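Local coordinates for quinonprotein alcohol dehydrogenase-like protein (Bacteroides thetaiotaomicron VPI-5482, PDB 4R5O) that is of unknown function but binds calcium ions and joins an immunoglobulin-like beta-sandwich domain to a seven-bladed beta-propeller, at residues 102-107 with 115-120; 106-111 with 416-421; 386-391 with 401-406; 397-402 with 410-415. All coordinates share one frame; numbering follows the deposited sequence.

Contact 1 of 4, residues 102-107 with 115-120; sequences KGFFYV and YDTEKK
Lys102 reaches over Glu118 with its aliphatic part: the chain bends at chi2 (-58°) after CG leaves CB beside the backbone N, which lays Lys102 CD 3.5 Å from Glu118 OE1. The ammonium closes only a long salt bridge, Lys102 NZ to Glu118 OE2 at 3.8 Å. Lys102 O takes a weak, bent hydrogen bond from Thr117 N. Next to this bond Asp116 OD1 is gripped twice, by Glu118 N nearly along its C-O axis and by Lys119 N from above the carboxylate plane; the first bond makes an Asx turn, and together they fix the bend that follows strand 111-116. Gly103, having no side chain, lets Tyr115 O come to 3.2 Å from Gly103 CA as a CA-H...O contact. Phe104 and Tyr115 form an antiparallel hydrogen-bonded pair of this hairpin: Phe104 N donates to Tyr115 O over 3.0 Å, and Tyr115 N returns a nearly straight bond to Phe104 O over 2.9 Å. With CG of Phe104 between N and the carbonyl carbon (chi1 57°), its ring leans to the partner strand, and Tyr115 CB sits over one face, 4.2 Å from the centroid, in a CH-pi contact. The two rings meet obliquely, planes at 45°, and Thr117 CG2 lies near Phe104 CE2. Tyr106 follows on the same side, its CE1 3.9 Å from Tyr115 CB. The chemistry thus changes along the hairpin: an aromatic, buried part held by two sound backbone bonds gives way to a solvent-facing end where a loose ion pair probably adds little, and the aspartate carboxylate shapes the turn.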
loop_
_atom_site.group_PDB
_atom_site.type_symbol
_atom_site.label_atom_id
_atom_site.label_comp_id
_atom_site.label_asym_id
_atom_site.label_seq_id
_atom_site.Cartn_x
_atom_site.Cartn_y
_atom_site.Cartn_z
ATOM N N LYS A 102 9.519 -2.149 -11.520
ATOM C CA LYS A 102 10.230 -0.994 -12.087
ATOM C C LYS A 102 9.854 0.329 -11.387
ATOM O O LYS A 102 9.708 1.362 -12.042
ATOM C CB LYS A 102 9.918 -0.898 -13.599
ATOM C CG LYS A 102 10.391 -2.122 -14.395
ATOM C CD LYS A 102 11.901 -2.368 -14.267
ATOM C CE LYS A 102 12.331 -3.660 -14.913
ATOM N NZ LYS A 102 13.791 -3.891 -14.755
ATOM N N GLY A 103 9.811 0.301 -10.058
ATOM C CA GLY A 103 9.488 1.463 -9.228
ATOM C C GLY A 103 8.881 1.084 -7.892
ATOM O O GLY A 103 9.289 0.086 -7.286
ATOM N N PHE A 104 7.904 1.880 -7.410
ATOM C CA PHE A 104 7.247 1.588 -6.114
ATOM C C PHE A 104 5.795 2.048 -6.084
ATOM O O PHE A 104 5.443 3.010 -6.778
ATOM C CB PHE A 104 7.997 2.264 -4.940
ATOM C CG PHE A 104 8.132 3.765 -5.080
ATOM C CD1 PHE A 104 7.111 4.615 -4.670
ATOM C CD2 PHE A 104 9.291 4.330 -5.604
ATOM C CE1 PHE A 104 7.234 6.000 -4.812
ATOM C CE2 PHE A 104 9.411 5.710 -5.749
ATOM C CZ PHE A 104 8.391 6.538 -5.334
ATOM N N PHE A 105 4.969 1.396 -5.236
ATOM C CA PHE A 105 3.586 1.831 -4.993
ATOM C C PHE A 105 3.611 2.904 -3.930
ATOM O O PHE A 105 4.565 2.977 -3.163
ATOM C CB PHE A 105 2.639 0.675 -4.594
ATOM C CG PHE A 105 2.525 -0.522 -5.528
ATOM C CD1 PHE A 105 1.726 -0.464 -6.671
ATOM C CD2 PHE A 105 3.160 -1.723 -5.227
ATOM C CE1 PHE A 105 1.603 -1.571 -7.509
ATOM C CE2 PHE A 105 3.027 -2.837 -6.057
ATOM C CZ PHE A 105 2.253 -2.755 -7.187
ATOM N N TYR A 106 2.644 3.784 -3.918
ATOM C CA TYR A 106 2.559 4.783 -2.865
ATOM C C TYR A 106 1.086 4.976 -2.592
ATOM O O TYR A 106 0.280 5.075 -3.523
ATOM C CB TYR A 106 3.313 6.107 -3.172
ATOM C CG TYR A 106 2.824 6.924 -4.354
ATOM C CD1 TYR A 106 3.316 6.696 -5.634
ATOM C CD2 TYR A 106 1.951 7.997 -4.173
ATOM C CE1 TYR A 106 2.889 7.459 -6.721
ATOM C CE2 TYR A 106 1.514 8.764 -5.250
ATOM C CZ TYR A 106 1.994 8.495 -6.522
ATOM O OH TYR A 106 1.571 9.228 -7.594
ATOM N N VAL A 107 0.729 4.900 -1.315
ATOM C CA VAL A 107 -0.640 5.029 -0.841
ATOM C C VAL A 107 -0.885 6.519 -0.600
ATOM O O VAL A 107 -0.266 7.115 0.270
ATOM C CB VAL A 107 -0.879 4.138 0.415
ATOM C CG1 VAL A 107 -2.319 4.262 0.926
ATOM C CG2 VAL A 107 -0.532 2.687 0.114
ATOM N N TYR A 115 4.653 4.664 -9.057
ATOM C CA TYR A 115 5.655 5.532 -9.647
ATOM C C TYR A 115 6.786 4.681 -10.238
ATOM O O TYR A 115 7.461 3.940 -9.520
ATOM C CB TYR A 115 6.202 6.554 -8.630
ATOM C CG TYR A 115 7.283 7.449 -9.202
ATOM C CD1 TYR A 115 6.966 8.504 -10.058
ATOM C CD2 TYR A 115 8.623 7.243 -8.894
ATOM C CE1 TYR A 115 7.958 9.334 -10.583
ATOM C CE2 TYR A 115 9.621 8.083 -9.395
ATOM C CZ TYR A 115 9.283 9.125 -10.234
ATOM O OH TYR A 115 10.272 9.952 -10.701
ATOM N N ASP A 116 7.001 4.822 -11.554
ATOM C CA ASP A 116 8.040 4.124 -12.302
ATOM C C ASP A 116 9.360 4.920 -12.203
ATOM O O ASP A 116 9.450 6.031 -12.728
ATOM C CB ASP A 116 7.575 3.949 -13.754
ATOM C CG ASP A 116 8.350 2.941 -14.577
ATOM O OD1 ASP A 116 9.597 2.971 -14.535
ATOM O OD2 ASP A 116 7.706 2.175 -15.338
ATOM N N THR A 117 10.384 4.355 -11.521
ATOM C CA THR A 117 11.687 5.015 -11.356
ATOM C C THR A 117 12.496 5.019 -12.685
ATOM O O THR A 117 13.496 5.739 -12.772
ATOM C CB THR A 117 12.518 4.367 -10.238
ATOM O OG1 THR A 117 12.622 2.968 -10.487
ATOM C CG2 THR A 117 11.938 4.610 -8.852
ATOM N N GLU A 118 12.064 4.252 -13.704
ATOM C CA GLU A 118 12.744 4.204 -14.999
ATOM C C GLU A 118 12.149 5.242 -15.946
ATOM O O GLU A 118 12.914 5.983 -16.576
ATOM C CB GLU A 118 12.686 2.804 -15.632
ATOM C CG GLU A 118 13.662 1.817 -15.014
ATOM C CD GLU A 118 13.757 0.458 -15.692
ATOM O OE1 GLU A 118 12.851 0.103 -16.485
ATOM O OE2 GLU A 118 14.730 -0.271 -15.397
ATOM N N LYS A 119 10.807 5.299 -16.036
ATOM C CA LYS A 119 10.067 6.236 -16.883
ATOM C C LYS A 119 9.857 7.594 -16.187
ATOM O O LYS A 119 9.414 8.531 -16.841
ATOM C CB LYS A 119 8.692 5.654 -17.272
ATOM C CG LYS A 119 8.726 4.317 -18.012
ATOM C CD LYS A 119 7.333 3.773 -18.286
ATOM C CE LYS A 119 7.367 2.455 -19.026
ATOM N NZ LYS A 119 6.003 1.928 -19.337
ATOM N N LYS A 120 10.136 7.700 -14.865
ATOM C CA LYS A 120 9.888 8.899 -14.022
ATOM C C LYS A 120 8.418 9.345 -14.198
ATOM O O LYS A 120 8.130 10.538 -14.373
ATOM C CB LYS A 120 10.866 10.059 -14.312
ATOM C CG LYS A 120 12.300 9.853 -13.802
ATOM C CD LYS A 120 13.102 11.169 -13.895
ATOM C CE LYS A 120 14.429 11.204 -13.162
ATOM N NZ LYS A 120 15.453 10.302 -13.729
#

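Contact 2 of 4, residues 106-111 with 416-421; sequences YVADGT and GESVPS
The ring of Tyr106 meets Pro420 obliquely, CD2 being 4.4 Å from Pro420 CB; Ile400, Val413 and Cys415 also touch this tyrosine. The pyrrolidine ring of Pro420 turns its CB to the methyl of Ala108, with 4.1 Å between Ala108 CB and Pro420 CB. Beside it Val107 O receives Ser421 N at 2.9 Å (154° at the hydrogen). Pro420 CA adds a CA-H...O contact to the same oxygen at 3.1 Å. Val107 CG1, trans to its own N (chi1 -180°), touches Ser421 OG at 3.5 Å. Farther along, Asp109 is the second residue of the type I' turn that runs from Ala108 to Thr111, and its CB meets Ser418 CB at 4.0 Å; the hydroxyl of Ser418 is engaged elsewhere, by Cys415 O. The loop 416-421 leads directly into strand 422-424, which pairs with strand 103-108, so the chain's C-terminal end completes the sheet begun by the propeller's N-terminal strands, a Velcro-type ring closure. The one hydrogen bond between the two segments, from Ser421 N and continued by the pairing of Val107 with Gln422, probably sets the loop against strand 103-108, while the rest is weak CA-H...O and van der Waals contact, part of it from serine and aspartate side chains, that demands little exact orientation.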
loop_
_atom_site.group_PDB
_atom_site.type_symbol
_atom_site.label_atom_id
_atom_site.label_comp_id
_atom_site.label_asym_id
_atom_site.label_seq_id
_atom_site.Cartn_x
_atom_site.Cartn_y
_atom_site.Cartn_z
ATOM N N TYR A 106 2.644 3.784 -3.918
ATOM C CA TYR A 106 2.559 4.783 -2.865
ATOM C C TYR A 106 1.086 4.976 -2.592
ATOM O O TYR A 106 0.280 5.075 -3.523
ATOM C CB TYR A 106 3.313 6.107 -3.172
ATOM C CG TYR A 106 2.824 6.924 -4.354
ATOM C CD1 TYR A 106 3.316 6.696 -5.634
ATOM C CD2 TYR A 106 1.951 7.997 -4.173
ATOM C CE1 TYR A 106 2.889 7.459 -6.721
ATOM C CE2 TYR A 106 1.514 8.764 -5.250
ATOM C CZ TYR A 106 1.994 8.495 -6.522
ATOM O OH TYR A 106 1.571 9.228 -7.594
ATOM N N VAL A 107 0.729 4.900 -1.315
ATOM C CA VAL A 107 -0.640 5.029 -0.841
ATOM C C VAL A 107 -0.885 6.519 -0.600
ATOM O O VAL A 107 -0.266 7.115 0.270
ATOM C CB VAL A 107 -0.879 4.138 0.415
ATOM C CG1 VAL A 107 -2.319 4.262 0.926
ATOM C CG2 VAL A 107 -0.532 2.687 0.114
ATOM N N ALA A 108 -1.716 7.124 -1.437
ATOM C CA ALA A 108 -2.107 8.535 -1.419
ATOM C C ALA A 108 -3.491 8.665 -2.016
ATOM O O ALA A 108 -3.829 7.909 -2.922
ATOM C CB ALA A 108 -1.093 9.393 -2.179
ATOM N N ASP A 109 -4.309 9.563 -1.458
ATOM C CA ASP A 109 -5.716 9.844 -1.774
ATOM C C ASP A 109 -6.521 8.534 -1.715
ATOM O O ASP A 109 -7.355 8.264 -2.574
ATOM C CB ASP A 109 -5.913 10.572 -3.135
ATOM C CG ASP A 109 -7.212 11.396 -3.269
ATOM O OD1 ASP A 109 -7.798 11.791 -2.220
ATOM O OD2 ASP A 109 -7.588 11.721 -4.405
ATOM N N GLY A 110 -6.254 7.758 -0.670
ATOM C CA GLY A 110 -6.951 6.530 -0.326
ATOM C C GLY A 110 -6.935 5.410 -1.329
ATOM O O GLY A 110 -7.904 4.665 -1.413
ATOM N N THR A 111 -5.829 5.249 -2.061
ATOM C CA THR A 111 -5.692 4.174 -3.061
ATOM C C THR A 111 -4.215 3.866 -3.343
ATOM O O THR A 111 -3.331 4.595 -2.897
ATOM C CB THR A 111 -6.427 4.548 -4.394
ATOM O OG1 THR A 111 -6.276 3.478 -5.334
ATOM C CG2 THR A 111 -5.942 5.856 -5.016
ATOM N N GLY A 416 0.722 16.715 -4.291
ATOM C CA GLY A 416 -0.207 17.808 -4.060
ATOM C C GLY A 416 -0.737 17.881 -2.648
ATOM O O GLY A 416 0.023 17.775 -1.693
ATOM N N GLU A 417 -2.054 18.013 -2.524
ATOM C CA GLU A 417 -2.793 18.173 -1.272
ATOM C C GLU A 417 -2.980 16.858 -0.503
ATOM O O GLU A 417 -3.369 16.890 0.677
ATOM C CB GLU A 417 -4.172 18.764 -1.575
ATOM C CG GLU A 417 -4.101 20.210 -2.035
ATOM C CD GLU A 417 -5.415 20.838 -2.446
ATOM O OE1 GLU A 417 -6.330 20.098 -2.881
ATOM O OE2 GLU A 417 -5.496 22.088 -2.415
ATOM N N SER A 418 -2.703 15.719 -1.151
ATOM C CA SER A 418 -2.866 14.406 -0.550
ATOM C C SER A 418 -1.494 13.842 -0.155
ATOM O O SER A 418 -0.666 13.535 -1.016
ATOM C CB SER A 418 -3.613 13.466 -1.497
ATOM O OG SER A 418 -2.981 13.374 -2.762
ATOM N N VAL A 419 -1.268 13.730 1.173
ATOM C CA VAL A 419 -0.034 13.213 1.785
ATOM C C VAL A 419 0.058 11.684 1.614
ATOM O O VAL A 419 -0.838 10.975 2.093
ATOM C CB VAL A 419 0.076 13.580 3.292
ATOM C CG1 VAL A 419 1.409 13.125 3.869
ATOM C CG2 VAL A 419 -0.111 15.080 3.515
ATOM N N PRO A 420 1.143 11.151 1.002
ATOM C CA PRO A 420 1.280 9.690 0.939
ATOM C C PRO A 420 1.569 9.153 2.342
ATOM O O PRO A 420 2.317 9.779 3.105
ATOM C CB PRO A 420 2.423 9.446 -0.054
ATOM C CG PRO A 420 3.030 10.769 -0.302
ATOM C CD PRO A 420 2.313 11.842 0.418
ATOM N N SER A 421 0.910 8.047 2.715
ATOM C CA SER A 421 1.038 7.488 4.066
ATOM C C SER A 421 2.069 6.361 4.151
ATOM O O SER A 421 2.598 6.094 5.243
ATOM C CB SER A 421 -0.310 6.957 4.542
ATOM O OG SER A 421 -0.858 6.011 3.639
#

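Contact 3 of 4, residues 386-391 with 401-406; sequences LYVTYT and VVYSKD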
loop_
_atom_site.group_PDB
_atom_site.type_symbol
_atom_site.label_atom_id
_atom_site.label_comp_id
_atom_site.label_asym_id
_atom_site.label_seq_id
_atom_site.Cartn_x
_atom_site.Cartn_y
_atom_site.Cartn_z
ATOM N N LEU A 386 16.691 5.988 -0.641
ATOM C CA LEU A 386 15.835 6.396 0.480
ATOM C C LEU A 386 14.679 7.243 -0.042
ATOM O O LEU A 386 14.906 8.204 -0.773
ATOM C CB LEU A 386 16.669 7.175 1.523
ATOM C CG LEU A 386 15.989 7.634 2.828
ATOM C CD1 LEU A 386 15.789 6.471 3.802
ATOM C CD2 LEU A 386 16.834 8.652 3.512
ATOM N N TYR A 387 13.455 6.874 0.318
ATOM C CA TYR A 387 12.250 7.581 -0.064
ATOM C C TYR A 387 11.730 8.344 1.125
ATOM O O TYR A 387 11.273 7.750 2.097
ATOM C CB TYR A 387 11.176 6.630 -0.605
ATOM C CG TYR A 387 11.648 5.610 -1.609
ATOM C CD1 TYR A 387 12.079 5.994 -2.866
ATOM C CD2 TYR A 387 11.530 4.255 -1.358
ATOM C CE1 TYR A 387 12.496 5.058 -3.808
ATOM C CE2 TYR A 387 11.928 3.309 -2.297
ATOM C CZ TYR A 387 12.394 3.715 -3.532
ATOM O OH TYR A 387 12.760 2.813 -4.500
ATOM N N VAL A 388 11.779 9.658 1.033
ATOM C CA VAL A 388 11.359 10.598 2.052
ATOM C C VAL A 388 10.109 11.346 1.596
ATOM O O VAL A 388 10.081 11.864 0.481
ATOM C CB VAL A 388 12.512 11.574 2.340
ATOM C CG1 VAL A 388 12.170 12.480 3.496
ATOM C CG2 VAL A 388 13.809 10.828 2.632
ATOM N N THR A 389 9.080 11.417 2.469
ATOM C CA THR A 389 7.826 12.143 2.232
ATOM C C THR A 389 7.888 13.484 2.965
ATOM O O THR A 389 7.993 13.521 4.185
ATOM C CB THR A 389 6.622 11.313 2.658
ATOM O OG1 THR A 389 6.647 10.058 1.974
ATOM C CG2 THR A 389 5.309 12.013 2.432
ATOM N N TYR A 390 7.845 14.583 2.190
ATOM C CA TYR A 390 7.865 15.956 2.684
ATOM C C TYR A 390 6.521 16.646 2.500
ATOM O O TYR A 390 5.805 16.327 1.543
ATOM C CB TYR A 390 8.937 16.781 1.950
ATOM C CG TYR A 390 10.362 16.354 2.163
ATOM C CD1 TYR A 390 11.061 16.742 3.295
ATOM C CD2 TYR A 390 11.052 15.668 1.179
ATOM C CE1 TYR A 390 12.400 16.399 3.475
ATOM C CE2 TYR A 390 12.390 15.318 1.345
ATOM C CZ TYR A 390 13.064 15.688 2.496
ATOM O OH TYR A 390 14.386 15.350 2.680
ATOM N N THR A 391 6.209 17.631 3.384
ATOM C CA THR A 391 5.023 18.476 3.279
ATOM C C THR A 391 5.422 19.900 3.612
ATOM O O THR A 391 6.029 20.142 4.663
ATOM C CB THR A 391 3.856 17.989 4.149
ATOM O OG1 THR A 391 3.504 16.649 3.786
ATOM C CG2 THR A 391 2.620 18.873 4.033
ATOM N N VAL A 401 10.544 12.421 -2.206
ATOM C CA VAL A 401 11.892 12.646 -2.721
ATOM C C VAL A 401 12.660 11.347 -2.540
ATOM O O VAL A 401 12.664 10.772 -1.452
ATOM C CB VAL A 401 12.605 13.863 -2.078
ATOM C CG1 VAL A 401 14.000 14.046 -2.660
ATOM C CG2 VAL A 401 11.784 15.138 -2.267
ATOM N N VAL A 402 13.238 10.858 -3.637
ATOM C CA VAL A 402 14.031 9.636 -3.713
ATOM C C VAL A 402 15.491 10.050 -3.766
ATOM O O VAL A 402 15.916 10.664 -4.756
ATOM C CB VAL A 402 13.629 8.728 -4.920
ATOM C CG1 VAL A 402 14.536 7.502 -5.017
ATOM C CG2 VAL A 402 12.159 8.336 -4.885
ATOM N N TYR A 403 16.238 9.754 -2.686
ATOM C CA TYR A 403 17.662 10.047 -2.561
ATOM C C TYR A 403 18.508 8.830 -2.872
ATOM O O TYR A 403 18.101 7.716 -2.591
ATOM C CB TYR A 403 18.003 10.534 -1.135
ATOM C CG TYR A 403 17.384 11.857 -0.731
ATOM C CD1 TYR A 403 17.993 13.064 -1.064
ATOM C CD2 TYR A 403 16.238 11.903 0.066
ATOM C CE1 TYR A 403 17.451 14.284 -0.668
ATOM C CE2 TYR A 403 15.684 13.121 0.467
ATOM C CZ TYR A 403 16.291 14.309 0.091
ATOM O OH TYR A 403 15.777 15.519 0.493
ATOM N N SER A 404 19.710 9.035 -3.373
ATOM C CA SER A 404 20.657 7.946 -3.588
ATOM C C SER A 404 21.344 7.604 -2.255
ATOM O O SER A 404 21.194 8.369 -1.297
ATOM C CB SER A 404 21.676 8.343 -4.659
ATOM O OG SER A 404 22.446 9.465 -4.254
ATOM N N LYS A 405 22.121 6.491 -2.195
ATOM C CA LYS A 405 22.913 6.108 -1.011
ATOM C C LYS A 405 23.745 7.286 -0.478
ATOM O O LYS A 405 23.992 7.387 0.723
ATOM C CB LYS A 405 23.884 4.947 -1.330
ATOM C CG LYS A 405 23.326 3.672 -1.949
ATOM C CD LYS A 405 24.411 2.574 -2.119
ATOM C CE LYS A 405 25.559 2.893 -3.064
ATOM N NZ LYS A 405 26.622 1.850 -3.047
ATOM N N ASP A 406 24.183 8.163 -1.412
ATOM C CA ASP A 406 25.043 9.331 -1.228
ATOM C C ASP A 406 24.252 10.641 -0.977
ATOM O O ASP A 406 24.861 11.698 -0.861
ATOM C CB ASP A 406 25.904 9.501 -2.488
ATOM C CG ASP A 406 26.618 8.230 -2.926
ATOM O OD1 ASP A 406 27.447 7.707 -2.136
ATOM O OD2 ASP A 406 26.351 7.758 -4.065
#
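Two neighbouring strands of one four-stranded propeller blade, 386-392 and 397-403, form an antiparallel hairpin here, their axes 4.7 Å apart at the closest. Leu386 pairs with Tyr403 and Val388 with Val401, each through two backbone hydrogen bonds; among them Tyr403 N donates to Leu386 O at 2.8 Å, and Val388 N to Val401 O at 2.9 Å. Tyr387 and Val402, a non-hydrogen-bonded pair, project together from the opposite face of the sheet to that of Leu386 and Val401, lying side by side; Asn380 takes up the tyrosine hydroxyl. On the Leu386 face, Val388 CG2 reaches the edge region of the Tyr403 ring, 3.7 Å from CE2. Val401 CG2 comes to the edge of the Tyr390 ring in the same way, 3.6 Å from CD2, while Val388 CG1 sits over a face of that ring. Tyr390 and Tyr403 each carry CG beside the backbone N (chi1 -64° for Tyr390, -65° for Tyr403), which brings the two rings in from opposite directions. Their phenol oxygens meet in this buried layer, Tyr390 OH to Tyr403 OH at 2.6 Å, a hydrogen bond in which either may be the donor.

Contact 4 of 4, residues 397-402 with 410-415; sequences ESKIVV and LHTVDC. With CA (calcium ion), chain M.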
loop_
_atom_site.group_PDB
_atom_site.type_symbol
_atom_site.label_atom_id
_atom_site.label_comp_id
_atom_site.label_asym_id
_atom_site.label_seq_id
_atom_site.Cartn_x
_atom_site.Cartn_y
_atom_site.Cartn_z
ATOM N N GLU A 397 1.412 21.048 0.363
ATOM C CA GLU A 397 1.865 20.429 -0.866
ATOM C C GLU A 397 2.916 19.398 -0.460
ATOM O O GLU A 397 3.883 19.710 0.250
ATOM C CB GLU A 397 2.343 21.452 -1.908
ATOM C CG GLU A 397 3.195 22.586 -1.371
ATOM C CD GLU A 397 3.364 23.780 -2.292
ATOM O OE1 GLU A 397 2.721 23.813 -3.368
ATOM O OE2 GLU A 397 4.055 24.739 -1.877
ATOM N N SER A 398 2.643 18.139 -0.824
ATOM C CA SER A 398 3.486 17.022 -0.464
ATOM C C SER A 398 4.192 16.436 -1.673
ATOM O O SER A 398 3.683 16.470 -2.806
ATOM C CB SER A 398 2.660 15.944 0.223
ATOM O OG SER A 398 2.095 16.468 1.410
ATOM N N LYS A 399 5.370 15.880 -1.409
ATOM C CA LYS A 399 6.203 15.257 -2.409
ATOM C C LYS A 399 6.925 14.045 -1.829
ATOM O O LYS A 399 7.109 13.954 -0.615
ATOM C CB LYS A 399 7.222 16.264 -2.979
ATOM C CG LYS A 399 8.186 16.842 -1.949
ATOM C CD LYS A 399 9.109 17.863 -2.559
ATOM C CE LYS A 399 9.926 18.568 -1.514
ATOM N NZ LYS A 399 10.822 19.566 -2.142
ATOM N N ILE A 400 7.327 13.116 -2.711
ATOM C CA ILE A 400 8.155 11.972 -2.359
ATOM C C ILE A 400 9.507 12.229 -3.015
ATOM O O ILE A 400 9.591 12.315 -4.238
ATOM C CB ILE A 400 7.549 10.582 -2.714
ATOM C CG1 ILE A 400 6.201 10.363 -2.019
ATOM C CG2 ILE A 400 8.543 9.477 -2.366
ATOM C CD1 ILE A 400 5.451 9.141 -2.512
ATOM N N VAL A 401 10.544 12.421 -2.206
ATOM C CA VAL A 401 11.892 12.646 -2.721
ATOM C C VAL A 401 12.660 11.347 -2.540
ATOM O O VAL A 401 12.664 10.772 -1.452
ATOM C CB VAL A 401 12.605 13.863 -2.078
ATOM C CG1 VAL A 401 14.000 14.046 -2.660
ATOM C CG2 VAL A 401 11.784 15.138 -2.267
ATOM N N VAL A 402 13.238 10.858 -3.637
ATOM C CA VAL A 402 14.031 9.636 -3.713
ATOM C C VAL A 402 15.491 10.050 -3.766
ATOM O O VAL A 402 15.916 10.664 -4.756
ATOM C CB VAL A 402 13.629 8.728 -4.920
ATOM C CG1 VAL A 402 14.536 7.502 -5.017
ATOM C CG2 VAL A 402 12.159 8.336 -4.885
ATOM N N LEU A 410 17.144 11.962 -6.797
ATOM C CA LEU A 410 17.003 11.192 -8.035
ATOM C C LEU A 410 15.611 11.331 -8.630
ATOM O O LEU A 410 15.460 11.252 -9.849
ATOM C CB LEU A 410 17.299 9.695 -7.784
ATOM C CG LEU A 410 18.715 9.311 -7.341
ATOM C CD1 LEU A 410 18.811 7.820 -7.156
ATOM C CD2 LEU A 410 19.770 9.776 -8.339
ATOM N N HIS A 411 14.590 11.473 -7.774
ATOM C CA HIS A 411 13.191 11.591 -8.188
ATOM C C HIS A 411 12.407 12.489 -7.258
ATOM O O HIS A 411 12.697 12.560 -6.069
ATOM C CB HIS A 411 12.505 10.216 -8.225
ATOM C CG HIS A 411 13.215 9.174 -9.025
ATOM N ND1 HIS A 411 13.019 9.050 -10.363
ATOM C CD2 HIS A 411 14.095 8.233 -8.631
ATOM C CE1 HIS A 411 13.795 8.052 -10.753
ATOM N NE2 HIS A 411 14.445 7.523 -9.743
ATOM N N THR A 412 11.389 13.146 -7.797
ATOM C CA THR A 412 10.455 13.968 -7.055
ATOM C C THR A 412 9.084 13.588 -7.580
ATOM O O THR A 412 8.826 13.719 -8.782
ATOM C CB THR A 412 10.792 15.464 -7.156
ATOM O OG1 THR A 412 12.119 15.687 -6.685
ATOM C CG2 THR A 412 9.827 16.336 -6.354
ATOM N N VAL A 413 8.241 13.043 -6.712
ATOM C CA VAL A 413 6.872 12.657 -7.038
ATOM C C VAL A 413 5.957 13.697 -6.408
ATOM O O VAL A 413 5.926 13.814 -5.185
ATOM C CB VAL A 413 6.549 11.215 -6.575
ATOM C CG1 VAL A 413 5.184 10.759 -7.090
ATOM C CG2 VAL A 413 7.639 10.241 -7.003
ATOM N N ASP A 414 5.270 14.499 -7.220
ATOM C CA ASP A 414 4.367 15.514 -6.689
ATOM C C ASP A 414 3.092 14.818 -6.262
ATOM O O ASP A 414 2.556 14.006 -7.007
ATOM C CB ASP A 414 4.113 16.643 -7.709
ATOM C CG ASP A 414 3.277 17.821 -7.210
ATOM O OD1 ASP A 414 3.144 17.984 -5.965
ATOM O OD2 ASP A 414 2.792 18.609 -8.061
ATOM N N CYS A 415 2.663 15.063 -5.027
ATOM C CA CYS A 415 1.484 14.404 -4.477
ATOM C C CYS A 415 0.383 15.433 -4.184
ATOM O O CYS A 415 -0.749 15.042 -3.878
ATOM C CB CYS A 415 1.857 13.613 -3.224
ATOM S SG CYS A 415 2.959 12.210 -3.537
HETATM CA CA CA M . 7.950 14.336 -10.804
HETATM O O HOH W 1 5.903 12.641 -10.768
HETATM O O HOH W 2 7.350 16.547 -9.636
#
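His411 CB starts against Val402, 3.8 Å from both Val402 CB and Val402 CG2, the two side chains running alongside and pointing the same way. His411 CG stays near Val402 CB, and CD2 comes within 3.7 Å of Val402 CG1, so the valine lies at the edge of the imidazole. The chi1 of -53° swings the ring beside its own backbone N; ND1 is hydrogen-bonded to Tyr115 OH. Behind this the backbone makes a classic beta bulge in the outer hairpin of the propeller blade: two residues, Leu410 and His411, stand opposite the single Val402, whose O receives Leu410 N at 2.7 Å and His411 N only weakly at 3.4 Å. Past the bulge the pairing is regular. Ile400 N meets Val413 O at 2.9 Å, and Val413 N answers to Ile400 O. Ile400 CB and Val413 CB stand together on the His411 side of the sheet, while Ile400 CG1 runs on to Cys415 SG, 4.0 Å away. Thr412, in a non-hydrogen-bonded pair with Val401, turns its carbonyl out of the hairpin and binds a calcium ion, Thr412 O to metal 2.3 Å, with two waters also on the ion.

How the contacts relate
Contact 1 comes first in the chain, on hairpin 103-108/111-116; contacts 3 and 4 follow some 270 residues later in the blade of strands 371-379, 386-392, 397-403 and 409-416, sharing strand 397-403 with centres about 8 Å apart. Contact 2 brings the two ends of the propeller together: it shares strand 103-108 with contact 1, and its loop follows strand 409-416 of contact 4, from whose centre its own lies about 11 Å. The two sheets pack face to face between these contacts, Phe104 against Tyr387 and Val402, Tyr115 against Val413, Pro420 against Ile400 and Thr389. The chain passes from the last blade back into the first sheet, where strand 422-424 pairs with 103-108, closing the ring.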